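Side-chain contacts in lipopolysaccharide core heptose(I) kinase WaaP (Pseudomonas aeruginosa, PDB 6DFL), which uses ATP to phosphorylate the first heptose of the lipopolysaccharide core and also has protein-tyrosine kinase activity, including autophosphorylation: residues G15-P18 with F19-V22; R76-W79 with Q80-R84. All blocks are in the same frame, centred on the assembly; numbering follows the deposited sequence.

Both contacts are local and come in series along the chain: interaction 1 caps the start of helix 18-24, interaction 2 runs along the first turns of helix 76-87. Their centres lie 21 Å apart and their nearest atoms about 10 Å, without touching. Both helices pack on the five-stranded antiparallel sheet, and side chains of both contacts reach strands 95-101 and 109-115. Interaction 1 sits far out, 28 Å from the centre of the chain and away from the annotated sites. Interaction 2, 11 Å from that centre, lies on the helix whose Glu78 bonds to Lys51, probably the Lys-Glu pair of the kinase fold; the side chain of its Gln77 is about 9 Å from that of Asp163, the probable active-site residue.

Interaction 1 of 2, residues G15-P18 with F19-V22; sequences GRDP and FEAV
Asp17 folds its side chain back over the first turn of helix 18-24 and meets both Phe19 and Glu20. With CG anti to the backbone N (chi1 179°), the carboxylate is carried round toward the first N-H groups of the helix. At the base, Asp17 CB lies 3.3 Å from Glu20 OE1, while Asp17 CG sits 3.8 Å from Glu20 CG. Beyond it, OD1 accepts from Phe19 N at 2.8 Å, a bond weakened by its bend, and more distantly from Glu20 N, at 3.5 Å and also weak. The same oxygen reaches the edge of the Phe19 ring, near its plane. OD2 turns to Arg101 of strand 95-101 in a salt bridge. Glu20 crosses Asp17 at about a right angle, its carboxylate stacked on that of the aspartate with the planes 23° apart. Asp17 OD2 and Glu20 OE2 are 4.2 Å from each other, a like-charge approach that Arg101 probably eases.

The backbone completes the turn: Ala21 N donates to Asp17 O at 3.0 Å, and Val22 N to Pro18 O at 2.9 Å. Arg16 reaches over from the preceding loop, bent at chi3, and brings one face of its guanidinium over Ala21 CB, which lies toward the rim of the group. On the sheet side, the Phe19 ring meets Phe111 edge-to-face, and Pro18 touches Leu3 and Leu5. Aspartate N-cap followed by proline in the first helical position, with OD1 closing an Asx turn onto Phe19 N, is a classic helix start, here opening a short helix packed on the five-stranded sheet.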
ATOM      1  N   GLY A  15     -10.492  19.887  34.027  1.00116.24           N
ATOM      2  CA  GLY A  15      -9.957  21.116  34.575  1.00114.85           C
ATOM      3  C   GLY A  15      -8.446  21.110  34.588  1.00114.75           C
ATOM      4  O   GLY A  15      -7.821  21.571  35.550  1.00114.97           O
ATOM      5  N   ARG A  16      -7.844  20.580  33.526  1.00112.03           N
ATOM      6  CA  ARG A  16      -6.402  20.413  33.458  1.00105.11           C
ATOM      7  C   ARG A  16      -5.876  21.066  32.192  1.00102.27           C
ATOM      8  O   ARG A  16      -6.549  21.055  31.155  1.00101.22           O
ATOM      9  CB  ARG A  16      -6.017  18.932  33.483  1.00103.81           C
ATOM     10  CG  ARG A  16      -6.559  18.153  34.674  1.00105.73           C
ATOM     11  CD  ARG A  16      -5.818  16.833  34.825  1.00102.61           C
ATOM     12  NE  ARG A  16      -4.379  17.055  34.723  1.00104.28           N
ATOM     13  CZ  ARG A  16      -3.451  16.105  34.818  1.00103.98           C
ATOM     14  NH1 ARG A  16      -2.168  16.425  34.696  1.00 93.53           N
ATOM     15  NH2 ARG A  16      -3.802  14.840  35.026  1.00103.49           N
ATOM     16  N   ASP A  17      -4.690  21.649  32.282  1.00 99.78           N
ATOM     17  CA  ASP A  17      -4.001  22.080  31.074  1.00 96.41           C
ATOM     18  C   ASP A  17      -3.580  20.836  30.309  1.00 97.32           C
ATOM     19  O   ASP A  17      -2.679  20.118  30.770  1.00 95.09           O
ATOM     20  CB  ASP A  17      -2.789  22.948  31.397  1.00 93.40           C
ATOM     21  CG  ASP A  17      -2.035  23.403  30.146  1.00 95.81           C
ATOM     22  OD1 ASP A  17      -2.083  22.721  29.099  1.00 96.39           O
ATOM     23  OD2 ASP A  17      -1.368  24.456  30.208  1.00 96.70           O
ATOM     24  N   PRO A  18      -4.171  20.553  29.143  1.00 94.33           N
ATOM     25  CA  PRO A  18      -3.836  19.305  28.444  1.00 90.98           C
ATOM     26  C   PRO A  18      -2.378  19.226  28.029  1.00 86.91           C
ATOM     27  O   PRO A  18      -1.820  18.128  27.988  1.00 87.03           O
ATOM     28  CB  PRO A  18      -4.777  19.325  27.232  1.00 91.30           C
ATOM     29  CG  PRO A  18      -5.862  20.323  27.601  1.00 93.24           C
ATOM     30  CD  PRO A  18      -5.155  21.357  28.404  1.00 89.18           C
ATOM     31  N   PHE A  19      -1.738  20.357  27.732  1.00 84.30           N
ATOM     32  CA  PHE A  19      -0.330  20.319  27.353  1.00 85.42           C
ATOM     33  C   PHE A  19       0.545  19.854  28.507  1.00 94.86           C
ATOM     34  O   PHE A  19       1.602  19.242  28.283  1.00 92.62           O
ATOM     35  CB  PHE A  19       0.119  21.693  26.867  1.00 86.30           C
ATOM     36  CG  PHE A  19      -0.481  22.084  25.572  1.00 89.71           C
ATOM     37  CD1 PHE A  19      -1.778  22.550  25.512  1.00 90.78           C
ATOM     38  CD2 PHE A  19       0.239  21.964  24.398  1.00 90.76           C
ATOM     39  CE1 PHE A  19      -2.347  22.901  24.297  1.00 89.58           C
ATOM     40  CE2 PHE A  19      -0.328  22.317  23.175  1.00 87.35           C
ATOM     41  CZ  PHE A  19      -1.615  22.782  23.129  1.00 84.90           C
ATOM     42  N   GLU A  20       0.133  20.149  29.742  1.00 94.03           N
ATOM     43  CA  GLU A  20       0.762  19.526  30.897  1.00 93.75           C
ATOM     44  C   GLU A  20       0.422  18.044  30.962  1.00 91.98           C
ATOM     45  O   GLU A  20       1.309  17.208  31.150  1.00 94.77           O
ATOM     46  CB  GLU A  20       0.323  20.236  32.177  1.00 96.60           C
ATOM     47  CG  GLU A  20       0.662  21.722  32.213  1.00100.67           C
ATOM     48  CD  GLU A  20       0.034  22.431  33.403  1.00110.68           C
ATOM     49  OE1 GLU A  20      -0.984  21.922  33.925  1.00107.05           O
ATOM     50  OE2 GLU A  20       0.557  23.490  33.821  1.00112.86           O
ATOM     51  N   ALA A  21      -0.849  17.696  30.758  1.00 90.31           N
ATOM     52  CA  ALA A  21      -1.276  16.316  30.964  1.00 92.32           C
ATOM     53  C   ALA A  21      -0.617  15.345  29.983  1.00 95.77           C
ATOM     54  O   ALA A  21      -0.337  14.200  30.355  1.00 95.98           O
ATOM     55  CB  ALA A  21      -2.797  16.218  30.877  1.00 94.71           C
ATOM     56  N   VAL A  22      -0.384  15.749  28.725  1.00 94.04           N
ATOM     57  CA  VAL A  22       0.270  14.807  27.815  1.00 93.36           C
ATOM     58  C   VAL A  22       1.664  14.501  28.301  1.00 90.59           C
ATOM     59  O   VAL A  22       2.130  13.363  28.189  1.00 93.78           O
ATOM     60  CB  VAL A  22       0.329  15.301  26.358  1.00 86.51           C
ATOM     61  CG1 VAL A  22      -0.762  14.653  25.563  1.00 84.13           C
ATOM     62  CG2 VAL A  22       0.336  16.811  26.258  1.00 85.44           C
TER

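Interaction 2 of 2, residues R76-W79 with Q80-R84; sequences RQEW and QAIRR
Trp79 and Arg83, one turn apart on helix 76-87, meet along most of the arginine side chain. The packing of this helix on the five-stranded sheet is consistent with the αC helix of the protein kinase fold. Arg83 CG stands over the six-membered ring of Trp79 in a CH-pi contact, 3.9 Å from its centroid and 19° off the normal. Arg83 CD continues along the same face to within 3.5 Å of Trp79 CZ2, and the guanidinium then turns one face to the indole, the two planes 34° apart. Bends at chi2 and chi3 keep the arginine chain on the indole instead of letting it run straight outward.

Two further pairs, each also four residues apart, lie side by side and point the same way. The amide of Gln80 rests against the aliphatic part of Arg76, Gln80 NE2 being 3.7 Å from Arg76 CG, and Ile82 CD1 lies 3.9 Å from Glu78 CG. Beneath them run regular helical bonds, among them Ile82 N to Glu78 O at 2.9 Å and Gln80 N to Arg76 O at 3.0 Å.

Outside this shell, strands of the sheet hold the ends of Glu78 and Arg76 and flank Trp79. Glu78, extended beyond CG, forms a salt bridge through OE2 with Lys51 of strand 48-53, probably the counterpart of the Lys-Glu pair that links αC to the sheet in protein kinases. Arg76 is paired with Glu100, and the Trp79 ring stacks with Tyr98, a residue known to be autophosphorylated but unmodified here. One face of the Arg83 guanidinium is met by Trp79 CZ2, which comes to 3.1 Å from Arg83 NE.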
ATOM      1  N   ARG A  76       0.926  18.691  13.697  1.00 70.38           N
ATOM      2  CA  ARG A  76      -0.083  19.127  12.742  1.00 71.78           C
ATOM      3  C   ARG A  76      -0.115  18.215  11.525  1.00 71.69           C
ATOM      4  O   ARG A  76      -1.198  17.858  11.046  1.00 68.58           O
ATOM      5  CB  ARG A  76       0.195  20.566  12.331  1.00 70.77           C
ATOM      6  CG  ARG A  76      -0.767  21.157  11.358  1.00 74.07           C
ATOM      7  CD  ARG A  76      -0.310  22.550  11.006  1.00 75.10           C
ATOM      8  NE  ARG A  76      -0.329  23.435  12.165  1.00 77.30           N
ATOM      9  CZ  ARG A  76       0.006  24.718  12.120  1.00 77.63           C
ATOM     10  NH1 ARG A  76       0.388  25.251  10.966  1.00 77.67           N
ATOM     11  NH2 ARG A  76      -0.042  25.467  13.219  1.00 76.81           N
ATOM     12  N   GLN A  77       1.058  17.800  11.036  1.00 71.38           N
ATOM     13  CA  GLN A  77       1.118  16.973   9.835  1.00 72.62           C
ATOM     14  C   GLN A  77       0.277  15.713   9.988  1.00 71.66           C
ATOM     15  O   GLN A  77      -0.626  15.451   9.182  1.00 73.84           O
ATOM     16  CB  GLN A  77       2.563  16.606   9.511  1.00 71.95           C
ATOM     17  CG  GLN A  77       3.284  17.629   8.691  1.00 74.30           C
ATOM     18  CD  GLN A  77       3.638  18.851   9.491  1.00 88.49           C
ATOM     19  OE1 GLN A  77       4.004  18.768  10.674  1.00 91.83           O
ATOM     20  NE2 GLN A  77       3.542  20.005   8.853  1.00 93.93           N
ATOM     21  N   GLU A  78       0.580  14.910  11.004  1.00 69.50           N
ATOM     22  CA  GLU A  78      -0.218  13.728  11.297  1.00 71.02           C
ATOM     23  C   GLU A  78      -1.698  14.069  11.449  1.00 68.33           C
ATOM     24  O   GLU A  78      -2.562  13.354  10.933  1.00 69.61           O
ATOM     25  CB  GLU A  78       0.313  13.060  12.560  1.00 62.56           C
ATOM     26  CG  GLU A  78      -0.069  11.610  12.717  1.00 68.80           C
ATOM     27  CD  GLU A  78       0.605  10.975  13.928  1.00 78.45           C
ATOM     28  OE1 GLU A  78       1.516  11.620  14.502  1.00 71.37           O
ATOM     29  OE2 GLU A  78       0.219   9.844  14.304  1.00 80.45           O
ATOM     30  N   TRP A  79      -2.013  15.156  12.162  1.00 65.53           N
ATOM     31  CA  TRP A  79      -3.410  15.399  12.516  1.00 64.90           C
ATOM     32  C   TRP A  79      -4.260  15.689  11.288  1.00 69.35           C
ATOM     33  O   TRP A  79      -5.394  15.209  11.196  1.00 67.05           O
ATOM     34  CB  TRP A  79      -3.523  16.552  13.507  1.00 66.20           C
ATOM     35  CG  TRP A  79      -4.915  17.125  13.631  1.00 66.62           C
ATOM     36  CD1 TRP A  79      -5.385  18.254  13.042  1.00 68.94           C
ATOM     37  CD2 TRP A  79      -6.010  16.592  14.410  1.00 65.59           C
ATOM     38  NE1 TRP A  79      -6.708  18.469  13.407  1.00 67.13           N
ATOM     39  CE2 TRP A  79      -7.107  17.465  14.249  1.00 65.00           C
ATOM     40  CE3 TRP A  79      -6.165  15.463  15.227  1.00 64.91           C
ATOM     41  CZ2 TRP A  79      -8.335  17.248  14.863  1.00 67.59           C
ATOM     42  CZ3 TRP A  79      -7.392  15.252  15.840  1.00 63.96           C
ATOM     43  CH2 TRP A  79      -8.462  16.140  15.647  1.00 70.28           C
ATOM     44  N   GLN A  80      -3.725  16.461  10.334  1.00 64.93           N
ATOM     45  CA  GLN A  80      -4.479  16.822   9.142  1.00 63.95           C
ATOM     46  C   GLN A  80      -4.528  15.658   8.157  1.00 70.46           C
ATOM     47  O   GLN A  80      -5.522  15.494   7.432  1.00 72.14           O
ATOM     48  CB  GLN A  80      -3.869  18.069   8.494  1.00 60.01           C
ATOM     49  CG  GLN A  80      -4.245  19.393   9.143  1.00 62.48           C
ATOM     50  CD  GLN A  80      -3.427  20.557   8.604  1.00 67.97           C
ATOM     51  OE1 GLN A  80      -2.606  20.386   7.695  1.00 65.65           O
ATOM     52  NE2 GLN A  80      -3.641  21.749   9.167  1.00 68.62           N
ATOM     53  N   ALA A  81      -3.473  14.834   8.100  1.00 67.12           N
ATOM     54  CA  ALA A  81      -3.550  13.631   7.276  1.00 68.53           C
ATOM     55  C   ALA A  81      -4.616  12.692   7.809  1.00 70.47           C
ATOM     56  O   ALA A  81      -5.465  12.202   7.059  1.00 66.41           O
ATOM     57  CB  ALA A  81      -2.206  12.918   7.219  1.00 64.49           C
ATOM     58  N   ILE A  82      -4.581  12.427   9.114  1.00 70.71           N
ATOM     59  CA  ILE A  82      -5.585  11.558   9.715  1.00 69.79           C
ATOM     60  C   ILE A  82      -6.975  12.101   9.459  1.00 69.66           C
ATOM     61  O   ILE A  82      -7.904  11.350   9.145  1.00 73.29           O
ATOM     62  CB  ILE A  82      -5.314  11.396  11.216  1.00 73.18           C
ATOM     63  CG1 ILE A  82      -4.019  10.614  11.430  1.00 68.56           C
ATOM     64  CG2 ILE A  82      -6.512  10.747  11.907  1.00 71.12           C
ATOM     65  CD1 ILE A  82      -3.761  10.359  12.871  1.00 71.60           C
ATOM     66  N   ARG A  83      -7.141  13.416   9.560  1.00 68.15           N
ATOM     67  CA  ARG A  83      -8.476  13.972   9.381  1.00 70.02           C
ATOM     68  C   ARG A  83      -8.920  13.880   7.927  1.00 70.10           C
ATOM     69  O   ARG A  83     -10.073  13.538   7.651  1.00 66.93           O
ATOM     70  CB  ARG A  83      -8.508  15.407   9.895  1.00 70.99           C
ATOM     71  CG  ARG A  83      -8.425  15.471  11.422  1.00 69.32           C
ATOM     72  CD  ARG A  83      -9.763  15.777  12.065  1.00 73.38           C
ATOM     73  NE  ARG A  83      -9.929  17.226  12.149  1.00 78.41           N
ATOM     74  CZ  ARG A  83     -10.884  17.844  12.838  1.00 78.79           C
ATOM     75  NH1 ARG A  83     -11.780  17.132  13.518  1.00 79.97           N
ATOM     76  NH2 ARG A  83     -10.937  19.175  12.848  1.00 74.38           N
ATOM     77  N   ARG A  84      -8.019  14.158   6.979  1.00 69.55           N
ATOM     78  CA  ARG A  84      -8.397  14.022   5.580  1.00 66.81           C
ATOM     79  C   ARG A  84      -8.664  12.570   5.223  1.00 70.26           C
ATOM     80  O   ARG A  84      -9.627  12.279   4.506  1.00 71.95           O
ATOM     81  CB  ARG A  84      -7.332  14.601   4.648  1.00 63.85           C
ATOM     82  CG  ARG A  84      -7.665  14.406   3.156  1.00 67.36           C
ATOM     83  CD  ARG A  84      -8.614  15.521   2.574  1.00 62.85           C
ATOM     84  NE  ARG A  84      -7.842  16.755   2.327  1.00 58.17           N
ATOM     85  CZ  ARG A  84      -7.988  17.865   3.047  1.00 65.47           C
ATOM     86  NH1 ARG A  84      -8.918  17.881   4.005  1.00 62.61           N
ATOM     87  NH2 ARG A  84      -7.231  18.952   2.823  1.00 64.36           N
TER